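Local atomic coordinates of uncharacterized protein (Parabacteroides merdae ATCC 43184, PDB entry 5BMT), a protein that is of unknown function but combines a predicted lipoprotein-type OB domain with a beta-rich region that is probably immunoglobulin-like. Residues 13-19 against 112-117; 98-104 against 161-165; 189-193 against 232-236. All coordinates share one frame; numbering follows the deposited sequence. Where two conformers were deposited one is given.

Contact 1: residues 13-19 against 112-117; sequences YAIVDYS and LFSNNY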
loop_
_atom_site.group_PDB
_atom_site.type_symbol
_atom_site.label_atom_id
_atom_site.label_comp_id
_atom_site.label_asym_id
_atom_site.label_seq_id
_atom_site.Cartn_x
_atom_site.Cartn_y
_atom_site.Cartn_z
ATOM N N TYR A 13 8.227 3.736 0.803
ATOM C CA TYR A 13 7.405 3.461 -0.355
ATOM C C TYR A 13 6.967 4.796 -0.949
ATOM O O TYR A 13 6.802 5.791 -0.221
ATOM C CB TYR A 13 6.177 2.627 0.063
ATOM C CG TYR A 13 6.590 1.203 0.327
ATOM C CD1 TYR A 13 6.773 0.312 -0.723
ATOM C CD2 TYR A 13 6.899 0.770 1.618
ATOM C CE1 TYR A 13 7.243 -0.974 -0.508
ATOM C CE2 TYR A 13 7.361 -0.526 1.845
ATOM C CZ TYR A 13 7.517 -1.392 0.776
ATOM O OH TYR A 13 8.016 -2.655 0.978
ATOM N N ALA A 14 6.795 4.829 -2.279
ATOM C CA ALA A 14 6.479 6.069 -2.952
ATOM C C ALA A 14 5.679 5.832 -4.192
ATOM O O ALA A 14 5.739 4.744 -4.771
ATOM C CB ALA A 14 7.783 6.760 -3.350
ATOM N N ILE A 15 4.940 6.862 -4.614
ATOM C CA ILE A 15 4.232 6.828 -5.882
ATOM C C ILE A 15 5.015 7.680 -6.894
ATOM O O ILE A 15 5.391 8.826 -6.594
ATOM C CB ILE A 15 2.790 7.380 -5.735
ATOM C CG1 ILE A 15 1.962 6.529 -4.737
ATOM C CG2 ILE A 15 2.090 7.462 -7.149
ATOM C CD1 ILE A 15 0.588 7.175 -4.410
ATOM N N VAL A 16 5.200 7.155 -8.111
ATOM C CA VAL A 16 5.788 7.918 -9.221
ATOM C C VAL A 16 4.654 8.711 -9.874
ATOM O O VAL A 16 3.610 8.109 -10.173
ATOM C CB VAL A 16 6.441 6.942 -10.251
ATOM C CG1 VAL A 16 7.040 7.703 -11.453
ATOM C CG2 VAL A 16 7.504 6.084 -9.580
ATOM N N ASP A 17 4.819 10.023 -10.108
ATOM C CA ASP A 17 3.715 10.765 -10.714
ATOM C C ASP A 17 4.208 12.074 -11.288
ATOM O O ASP A 17 5.309 12.507 -10.980
ATOM C CB ASP A 17 2.664 11.044 -9.633
ATOM C CG ASP A 17 1.299 11.509 -10.066
ATOM O OD1 ASP A 17 1.031 11.537 -11.299
ATOM O OD2 ASP A 17 0.490 11.827 -9.170
ATOM N N TYR A 18 3.383 12.681 -12.123
ATOM C CA TYR A 18 3.666 13.994 -12.666
ATOM C C TYR A 18 3.218 15.073 -11.712
ATOM O O TYR A 18 2.107 15.011 -11.169
ATOM C CB TYR A 18 2.871 14.203 -13.964
ATOM C CG TYR A 18 3.371 13.482 -15.182
ATOM C CD1 TYR A 18 4.605 13.802 -15.750
ATOM C CD2 TYR A 18 2.567 12.570 -15.847
ATOM C CE1 TYR A 18 5.015 13.233 -16.951
ATOM C CE2 TYR A 18 2.975 11.980 -17.040
ATOM C CZ TYR A 18 4.192 12.334 -17.599
ATOM O OH TYR A 18 4.590 11.781 -18.793
ATOM N N SER A 19 4.030 16.127 -11.603
ATOM C CA SER A 19 3.620 17.355 -10.926
ATOM C C SER A 19 2.643 18.118 -11.842
ATOM O O SER A 19 2.433 17.720 -12.983
ATOM C CB SER A 19 4.851 18.218 -10.659
ATOM O OG SER A 19 5.287 18.823 -11.873
ATOM N N LEU A 112 -1.230 5.895 0.476
ATOM C CA LEU A 112 -0.288 6.884 -0.064
ATOM C C LEU A 112 -1.004 7.820 -1.012
ATOM O O LEU A 112 -1.880 7.385 -1.780
ATOM C CB LEU A 112 0.834 6.188 -0.832
ATOM C CG LEU A 112 2.027 5.685 0.026
ATOM C CD1 LEU A 112 1.608 4.499 0.926
ATOM C CD2 LEU A 112 3.204 5.279 -0.887
ATOM N N PHE A 113 -0.571 9.087 -1.002
ATOM C CA PHE A 113 -1.114 10.145 -1.862
ATOM C C PHE A 113 -0.071 10.710 -2.792
ATOM O O PHE A 113 1.074 10.873 -2.393
ATOM C CB PHE A 113 -1.617 11.318 -0.970
ATOM C CG PHE A 113 -2.745 10.975 -0.034
ATOM C CD1 PHE A 113 -2.515 10.247 1.132
ATOM C CD2 PHE A 113 -4.042 11.362 -0.327
ATOM C CE1 PHE A 113 -3.583 9.893 1.978
ATOM C CE2 PHE A 113 -5.098 11.063 0.547
ATOM C CZ PHE A 113 -4.865 10.320 1.682
ATOM N N SER A 114 -0.471 11.087 -4.007
ATOM C CA SER A 114 0.413 11.805 -4.918
ATOM C C SER A 114 -0.407 12.925 -5.538
ATOM O O SER A 114 -1.570 13.129 -5.167
ATOM C CB SER A 114 1.023 10.877 -5.969
ATOM O OG SER A 114 0.070 10.414 -6.917
ATOM N N ASN A 115 0.137 13.598 -6.535
ATOM C CA ASN A 115 -0.616 14.676 -7.139
ATOM C C ASN A 115 -1.914 14.161 -7.772
ATOM O O ASN A 115 -2.966 14.784 -7.604
ATOM C CB ASN A 115 0.293 15.321 -8.194
ATOM C CG ASN A 115 -0.277 16.574 -8.794
ATOM O OD1 ASN A 115 -1.034 17.297 -8.138
ATOM N ND2 ASN A 115 0.041 16.822 -10.057
ATOM N N ASN A 116 -1.849 13.011 -8.480
ATOM C CA ASN A 116 -2.973 12.500 -9.262
ATOM C C ASN A 116 -3.521 11.150 -8.820
ATOM O O ASN A 116 -4.527 10.706 -9.386
ATOM C CB ASN A 116 -2.537 12.353 -10.725
ATOM C CG ASN A 116 -2.148 13.684 -11.324
ATOM O OD1 ASN A 116 -2.989 14.582 -11.433
ATOM N ND2 ASN A 116 -0.841 13.856 -11.615
ATOM N N TYR A 117 -2.846 10.466 -7.899
ATOM C CA TYR A 117 -3.241 9.118 -7.531
ATOM C C TYR A 117 -3.272 8.882 -6.053
ATOM O O TYR A 117 -2.615 9.589 -5.270
ATOM C CB TYR A 117 -2.200 8.124 -8.097
ATOM C CG TYR A 117 -2.097 8.095 -9.598
ATOM C CD1 TYR A 117 -2.977 7.335 -10.359
ATOM C CD2 TYR A 117 -1.102 8.810 -10.261
ATOM C CE1 TYR A 117 -2.873 7.284 -11.750
ATOM C CE2 TYR A 117 -1.010 8.797 -11.647
ATOM C CZ TYR A 117 -1.887 8.020 -12.387
ATOM O OH TYR A 117 -1.810 7.988 -13.762
HETATM O O HOH W 1 -0.123 16.305 -13.320
#

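Contact 2: residues 98-104 against 161-165; sequences LDNELLL and LRAQK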
loop_
_atom_site.group_PDB
_atom_site.type_symbol
_atom_site.label_atom_id
_atom_site.label_comp_id
_atom_site.label_asym_id
_atom_site.label_seq_id
_atom_site.Cartn_x
_atom_site.Cartn_y
_atom_site.Cartn_z
ATOM N N LEU A 98 -10.600 -20.119 -1.413
ATOM C CA LEU A 98 -10.414 -19.926 -2.837
ATOM C C LEU A 98 -9.532 -21.028 -3.364
ATOM O O LEU A 98 -8.785 -21.630 -2.587
ATOM C CB LEU A 98 -9.731 -18.563 -3.085
ATOM C CG LEU A 98 -10.460 -17.338 -2.534
ATOM C CD1 LEU A 98 -9.660 -16.105 -2.778
ATOM C CD2 LEU A 98 -11.875 -17.199 -3.122
ATOM N N ASP A 99 -9.571 -21.289 -4.678
ATOM C CA ASP A 99 -8.657 -22.280 -5.236
ATOM C C ASP A 99 -7.222 -21.798 -5.006
ATOM O O ASP A 99 -6.945 -20.606 -5.191
ATOM C CB ASP A 99 -8.912 -22.482 -6.734
ATOM C CG ASP A 99 -10.270 -23.063 -7.102
ATOM O OD1 ASP A 99 -10.868 -23.779 -6.256
ATOM O OD2 ASP A 99 -10.714 -22.843 -8.251
ATOM N N ASN A 100 -6.346 -22.698 -4.506
ATOM C CA ASN A 100 -4.925 -22.419 -4.262
ATOM C C ASN A 100 -4.737 -21.291 -3.226
ATOM O O ASN A 100 -3.719 -20.607 -3.248
ATOM C CB ASN A 100 -4.194 -22.067 -5.586
ATOM C CG ASN A 100 -4.293 -23.172 -6.609
ATOM O OD1 ASN A 100 -4.772 -22.979 -7.730
ATOM N ND2 ASN A 100 -3.925 -24.364 -6.210
ATOM N N GLU A 101 -5.712 -21.109 -2.326
ATOM C CA GLU A 101 -5.607 -20.058 -1.324
ATOM C C GLU A 101 -4.428 -20.288 -0.379
ATOM O O GLU A 101 -4.124 -21.428 -0.016
ATOM C CB GLU A 101 -6.902 -19.929 -0.515
ATOM C CG GLU A 101 -6.877 -18.706 0.397
ATOM C CD GLU A 101 -8.188 -18.073 0.791
ATOM O OE1 GLU A 101 -9.255 -18.696 0.591
ATOM O OE2 GLU A 101 -8.143 -16.940 1.311
ATOM N N LEU A 102 -3.796 -19.176 0.045
ATOM C CA LEU A 102 -2.699 -19.202 1.007
ATOM C C LEU A 102 -3.089 -18.528 2.300
ATOM O O LEU A 102 -3.775 -17.499 2.281
ATOM C CB LEU A 102 -1.503 -18.427 0.428
ATOM C CG LEU A 102 -0.932 -18.988 -0.854
ATOM C CD1 LEU A 102 0.033 -17.995 -1.466
ATOM C CD2 LEU A 102 -0.205 -20.324 -0.612
ATOM N N LEU A 103 -2.579 -19.032 3.416
ATOM C CA LEU A 103 -2.735 -18.357 4.693
ATOM C C LEU A 103 -1.702 -17.249 4.770
ATOM O O LEU A 103 -0.586 -17.385 4.225
ATOM C CB LEU A 103 -2.511 -19.322 5.854
ATOM C CG LEU A 103 -3.501 -20.444 5.935
ATOM C CD1 LEU A 103 -3.101 -21.426 7.066
ATOM C CD2 LEU A 103 -4.933 -19.916 6.137
ATOM N N LEU A 104 -2.037 -16.190 5.485
ATOM C CA LEU A 104 -1.115 -15.066 5.693
ATOM C C LEU A 104 -0.752 -14.958 7.169
ATOM O O LEU A 104 -1.442 -15.517 8.030
ATOM C CB LEU A 104 -1.771 -13.765 5.213
ATOM C CG LEU A 104 -1.713 -13.448 3.708
ATOM C CD1 LEU A 104 -2.640 -14.315 2.910
ATOM C CD2 LEU A 104 -2.198 -12.023 3.480
ATOM N N LEU A 161 -7.810 -8.982 2.854
ATOM C CA LEU A 161 -6.788 -9.354 1.876
ATOM C C LEU A 161 -6.669 -10.860 1.848
ATOM O O LEU A 161 -6.477 -11.495 2.908
ATOM C CB LEU A 161 -5.422 -8.742 2.183
ATOM C CG LEU A 161 -4.320 -9.064 1.151
ATOM C CD1 LEU A 161 -4.617 -8.449 -0.214
ATOM C CD2 LEU A 161 -2.977 -8.569 1.637
ATOM N N ARG A 162 -6.842 -11.441 0.644
ATOM C CA ARG A 162 -6.660 -12.862 0.438
ATOM C C ARG A 162 -5.696 -13.096 -0.715
ATOM O O ARG A 162 -5.505 -12.215 -1.566
ATOM C CB ARG A 162 -8.006 -13.565 0.243
ATOM C CG ARG A 162 -8.757 -13.469 1.586
ATOM C CD ARG A 162 -10.200 -13.855 1.561
ATOM N NE ARG A 162 -10.355 -15.296 1.416
ATOM C CZ ARG A 162 -11.529 -15.919 1.450
ATOM N NH1 ARG A 162 -12.643 -15.237 1.681
ATOM N NH2 ARG A 162 -11.590 -17.232 1.306
ATOM N N ALA A 163 -5.044 -14.247 -0.696
ATOM C CA ALA A 163 -4.010 -14.581 -1.675
ATOM C C ALA A 163 -4.227 -15.941 -2.290
ATOM O O ALA A 163 -4.654 -16.866 -1.585
ATOM C CB ALA A 163 -2.650 -14.584 -0.999
ATOM N N GLN A 164 -3.832 -16.067 -3.556
ATOM C CA GLN A 164 -3.821 -17.356 -4.258
ATOM C C GLN A 164 -2.428 -17.603 -4.789
ATOM O O GLN A 164 -1.801 -16.673 -5.302
ATOM C CB GLN A 164 -4.816 -17.402 -5.428
ATOM C CG GLN A 164 -6.283 -17.346 -4.998
ATOM C CD GLN A 164 -7.170 -17.185 -6.213
ATOM O OE1 GLN A 164 -7.202 -16.131 -6.851
ATOM N NE2 GLN A 164 -7.901 -18.234 -6.573
ATOM N N LYS A 165 -1.942 -18.849 -4.693
ATOM C CA LYS A 165 -0.643 -19.177 -5.275
ATOM C C LYS A 165 -0.814 -19.296 -6.793
ATOM O O LYS A 165 -1.737 -19.993 -7.241
ATOM C CB LYS A 165 -0.081 -20.484 -4.676
ATOM C CG LYS A 165 1.425 -20.666 -4.929
ATOM C CD LYS A 165 1.931 -22.072 -4.554
ATOM C CE LYS A 165 1.767 -22.429 -3.102
ATOM N NZ LYS A 165 2.329 -23.784 -2.819
HETATM O O HOH W 2 -5.710 -15.762 1.544
#

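Contact 3: residues 189-193 against 232-236; sequences YSMLK and FSIEE. With SO4 (sulfate ion), chain D.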
loop_
_atom_site.group_PDB
_atom_site.type_symbol
_atom_site.label_atom_id
_atom_site.label_comp_id
_atom_site.label_asym_id
_atom_site.label_seq_id
_atom_site.Cartn_x
_atom_site.Cartn_y
_atom_site.Cartn_z
ATOM N N TYR A 189 -11.014 6.124 -1.045
ATOM C CA TYR A 189 -10.891 7.418 -0.383
ATOM C C TYR A 189 -12.155 8.250 -0.542
ATOM O O TYR A 189 -12.641 8.784 0.460
ATOM C CB TYR A 189 -9.695 8.183 -1.003
ATOM C CG TYR A 189 -9.540 9.578 -0.427
ATOM C CD1 TYR A 189 -8.762 9.798 0.712
ATOM C CD2 TYR A 189 -10.172 10.670 -1.015
ATOM C CE1 TYR A 189 -8.627 11.076 1.257
ATOM C CE2 TYR A 189 -10.024 11.956 -0.490
ATOM C CZ TYR A 189 -9.239 12.151 0.637
ATOM O OH TYR A 189 -9.132 13.417 1.174
ATOM N N SER A 190 -12.675 8.379 -1.778
ATOM C CA SER A 190 -13.859 9.199 -2.022
ATOM C C SER A 190 -15.049 8.675 -1.244
ATOM O O SER A 190 -15.790 9.479 -0.656
ATOM C CB SER A 190 -14.187 9.252 -3.510
ATOM O OG SER A 190 -13.102 9.837 -4.211
HETATM N N MSE A 191 -15.221 7.332 -1.192
HETATM C CA MSE A 191 -16.358 6.770 -0.493
HETATM C C MSE A 191 -16.240 6.987 1.013
HETATM O O MSE A 191 -17.226 7.434 1.622
HETATM C CB MSE A 191 -16.504 5.288 -0.819
HETATM C CG MSE A 191 -17.748 4.665 -0.200
HETATM SE SE MSE A 191 -17.822 2.777 -0.573
HETATM C CE MSE A 191 -16.377 2.261 0.472
ATOM N N LEU A 192 -15.093 6.653 1.614
ATOM C CA LEU A 192 -14.952 6.809 3.069
ATOM C C LEU A 192 -14.892 8.272 3.476
ATOM O O LEU A 192 -15.382 8.600 4.560
ATOM C CB LEU A 192 -13.768 6.022 3.626
ATOM C CG LEU A 192 -13.846 4.500 3.345
ATOM C CD1 LEU A 192 -12.661 3.765 3.962
ATOM C CD2 LEU A 192 -15.141 3.906 3.882
ATOM N N LYS A 193 -14.361 9.166 2.625
ATOM C CA LYS A 193 -14.387 10.594 2.939
ATOM C C LYS A 193 -15.839 11.073 3.042
ATOM O O LYS A 193 -16.166 11.845 3.948
ATOM C CB LYS A 193 -13.626 11.410 1.891
ATOM C CG LYS A 193 -13.811 12.925 2.015
ATOM C CD LYS A 193 -13.001 13.645 0.963
ATOM C CE LYS A 193 -13.307 15.124 0.940
ATOM N NZ LYS A 193 -12.801 15.764 -0.308
ATOM N N PHE A 232 -5.857 7.887 7.769
ATOM C CA PHE A 232 -5.510 8.945 6.826
ATOM C C PHE A 232 -6.445 10.118 7.008
ATOM O O PHE A 232 -7.587 9.971 7.452
ATOM C CB PHE A 232 -5.469 8.479 5.361
ATOM C CG PHE A 232 -6.736 7.842 4.837
ATOM C CD1 PHE A 232 -7.730 8.619 4.254
ATOM C CD2 PHE A 232 -6.905 6.460 4.871
ATOM C CE1 PHE A 232 -8.876 8.030 3.736
ATOM C CE2 PHE A 232 -8.055 5.876 4.350
ATOM C CZ PHE A 232 -9.023 6.663 3.768
ATOM N N SER A 233 -5.947 11.303 6.673
ATOM C CA SER A 233 -6.748 12.508 6.788
ATOM C C SER A 233 -7.679 12.639 5.587
ATOM O O SER A 233 -7.286 12.308 4.462
ATOM C CB SER A 233 -5.828 13.732 6.865
ATOM O OG SER A 233 -6.585 14.936 6.869
ATOM N N ILE A 234 -8.884 13.188 5.822
ATOM C CA ILE A 234 -9.842 13.475 4.739
ATOM C C ILE A 234 -10.085 14.998 4.642
ATOM O O ILE A 234 -11.025 15.441 3.982
ATOM C CB ILE A 234 -11.141 12.654 4.823
ATOM C CG1 ILE A 234 -11.798 12.772 6.225
ATOM C CG2 ILE A 234 -10.841 11.183 4.459
ATOM C CD1 ILE A 234 -13.229 12.300 6.312
ATOM N N GLU A 235 -9.197 15.788 5.278
ATOM C CA GLU A 235 -9.215 17.252 5.165
ATOM C C GLU A 235 -8.412 17.620 3.923
ATOM O O GLU A 235 -7.408 16.968 3.611
ATOM C CB GLU A 235 -8.626 17.922 6.414
ATOM C CG GLU A 235 -9.388 17.669 7.696
ATOM C CD GLU A 235 -8.862 18.477 8.864
ATOM O OE1 GLU A 235 -7.834 18.073 9.452
ATOM O OE2 GLU A 235 -9.464 19.529 9.176
ATOM N N GLU A 236 -8.875 18.604 3.182
ATOM C CA GLU A 236 -8.169 19.062 1.991
ATOM C C GLU A 236 -8.034 20.576 2.068
ATOM O O GLU A 236 -8.695 21.187 2.911
ATOM C CB GLU A 236 -8.850 18.569 0.707
ATOM C CG GLU A 236 -8.366 17.170 0.343
ATOM C CD GLU A 236 -9.218 16.388 -0.636
ATOM O OE1 GLU A 236 -9.030 16.571 -1.860
ATOM O OE2 GLU A 236 -10.028 15.547 -0.181
HETATM S S SO4 D . -12.473 13.211 -3.766
HETATM O O1 SO4 D . -11.534 12.208 -4.263
HETATM O O2 SO4 D . -11.737 14.243 -3.032
HETATM O O3 SO4 D . -13.174 13.815 -4.900
HETATM O O4 SO4 D . -13.448 12.584 -2.874
HETATM O O HOH W 3 -6.500 14.286 2.394
#

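Contact 1: residues 13-19 against 112-117
Asp17 meets the turn of residues 114-117 as a worked example of one carboxylate, from a strand of another sheet, bridging the donors of a hairpin turn. OD2 of Asp17 takes two bonds of 2.7 Å: the backbone N of Asn116 uses its syn lone pair, while the hydroxyl OG of Ser114 comes from above the carboxylate plane. OD1 of Asp17 lies 3.0 Å from the amide ND2 of Asn116 along an almost straight N-H line of 178°, with the amide and carboxylate planes turned 70° apart. An edge of the Tyr117 ring adds a third side, CE2 lying 3.4 Å from OD1 of Asp17. A chi1 of -166°, with CG opposite the backbone N and beside the carbonyl carbon, brings the carboxylate to the turn. Both its oxygens are held, and the N-H of Tyr18 also bonds OD1, from the same face as Asn116 ND2.

An ST motif braces the turn, Tyr117 N donating to OG of Ser114. Beyond the acid, ND2 of Asn115 reaches O of Tyr18 at 3.0 Å, and a water bridges O of Ser19 to ND2 of Asn116. Earlier along the strand the contact turns apolar: the CD1 end of Ile15 lies against CB of Leu112 at 3.7 Å, the side chains running past each other in opposite directions.

Strand 10-18 thus packs the smaller sheet on the larger, against the hairpin of strands 106-113 and 118-126. Tyr27 of strand 24-28 touches Asp17, Ser114 and Asn115, Ala47 packs on Asp17 and Tyr117, and Cys50 of strand 50-57 touches Ile15.

Contact 2: residues 98-104 against 161-165
Ala163, small and on the same sheet face as Leu102, offers a shallow seat into which CD1 of Leu104 fits at 3.9 Å, while CD2 of Leu104 rests on CD2 of Leu161 at 4.0 Å. One leucine thereby straddles two residues. Leu102 is the next bump along: its CD2 lies 3.8 Å from CE of Lys165, crossing it at about a right angle.

On the Glu101 face the fit is polar. Arg162, its chain bent at chi3 (72°), turns its guanidinium side-on to Glu101: NE meets OE2 and NH2 meets OE1, each at 2.8 Å, with the planes 17° apart. OE1 also receives the N-H of Leu98, tying the type II turn 98-101 to the arginine. At the middle of the turn, NE2 of Gln164 donates to O of Asp99 at 2.9 Å, in the carbonyl plane, and Lys165 N bonds O of Asn100.

A weak, two-residue antiparallel pairing, with Glu101 opposite Gln164 and Leu102 N bonded to Ala163 O, lies along strand 153-167, whose Arg162 and Gln164 are bonded through their backbones to strand 134-140. Strand 203-214 adjoins it at Leu104 and Leu161, and Phe126 and Pro124 of strand 118-126 pack on the leucines.

Contact 3: residues 189-193 against 232-236
This is a helix-to-strand-end contact, in which helix 186-198 lies against the last strand, 221-233, and the C-terminal tail that follows it. Tyr189 and Lys193, one helical turn apart, converge on Glu236. The phenol OH of Tyr189 donates to OE2 of Glu236 at 2.7 Å, and NZ of Lys193 forms a salt bridge to the same OE2 at 2.8 Å; the two donors come from opposite faces of the carboxylate plane. These bonds tie the tail to the helix at Glu236.

Deeper in, the contact is apolar. The Tyr189 ring lies near the Phe232 ring, planes 30° and centroids 5.7 Å apart, slid so far that they barely overlap, and CD1 of Tyr189 meets CE1 of Phe232 at 3.5 Å. Ile234 CG2 touches CB of Lys193 at 3.8 Å and lies near CE1 of Tyr189. A chi1 of 177° swings the Tyr189 ring beside its own carbonyl carbon, toward the tail. A water lies 3.0 to 3.1 Å from Tyr189 OH, Ser233 O and Glu235 O and can donate to two at a time.

A sulfate, probably from the crystallisation liquor, takes a weak 3.3 Å bond on O2 from NZ of Lys193. Val204 of strand 203-214 and Leu111 of strand 106-113 back the Phe232 ring. The arrangement is a helix packed beside the terminal strand of a mixed sheet, its tail turned by the ST turn at Ser233 and held by a Tyr-Glu-Lys cluster.

Overall arrangement
Contacts 1 and 3 are neighbours, centres 16 Å apart, and touch through Phe113, whose CE2 lies 3.6 Å from CE1 of Tyr189. Contact 2 lies apart, on the opposite side of the chain's centre from contact 1, its centre 29 Å from that of contact 1 and 30 Å from that of contact 3. All three reach the larger mixed sheet, with contact 1 also joining the smaller one. No active site is known; a 3-cyclohexyl-1-propylsulfonic acid lies about 3 Å from the side chain of Tyr13 and a sulfate about 5 Å from that of Ser19, both probably from the crystallisation liquor, as is the sulfate at contact 3.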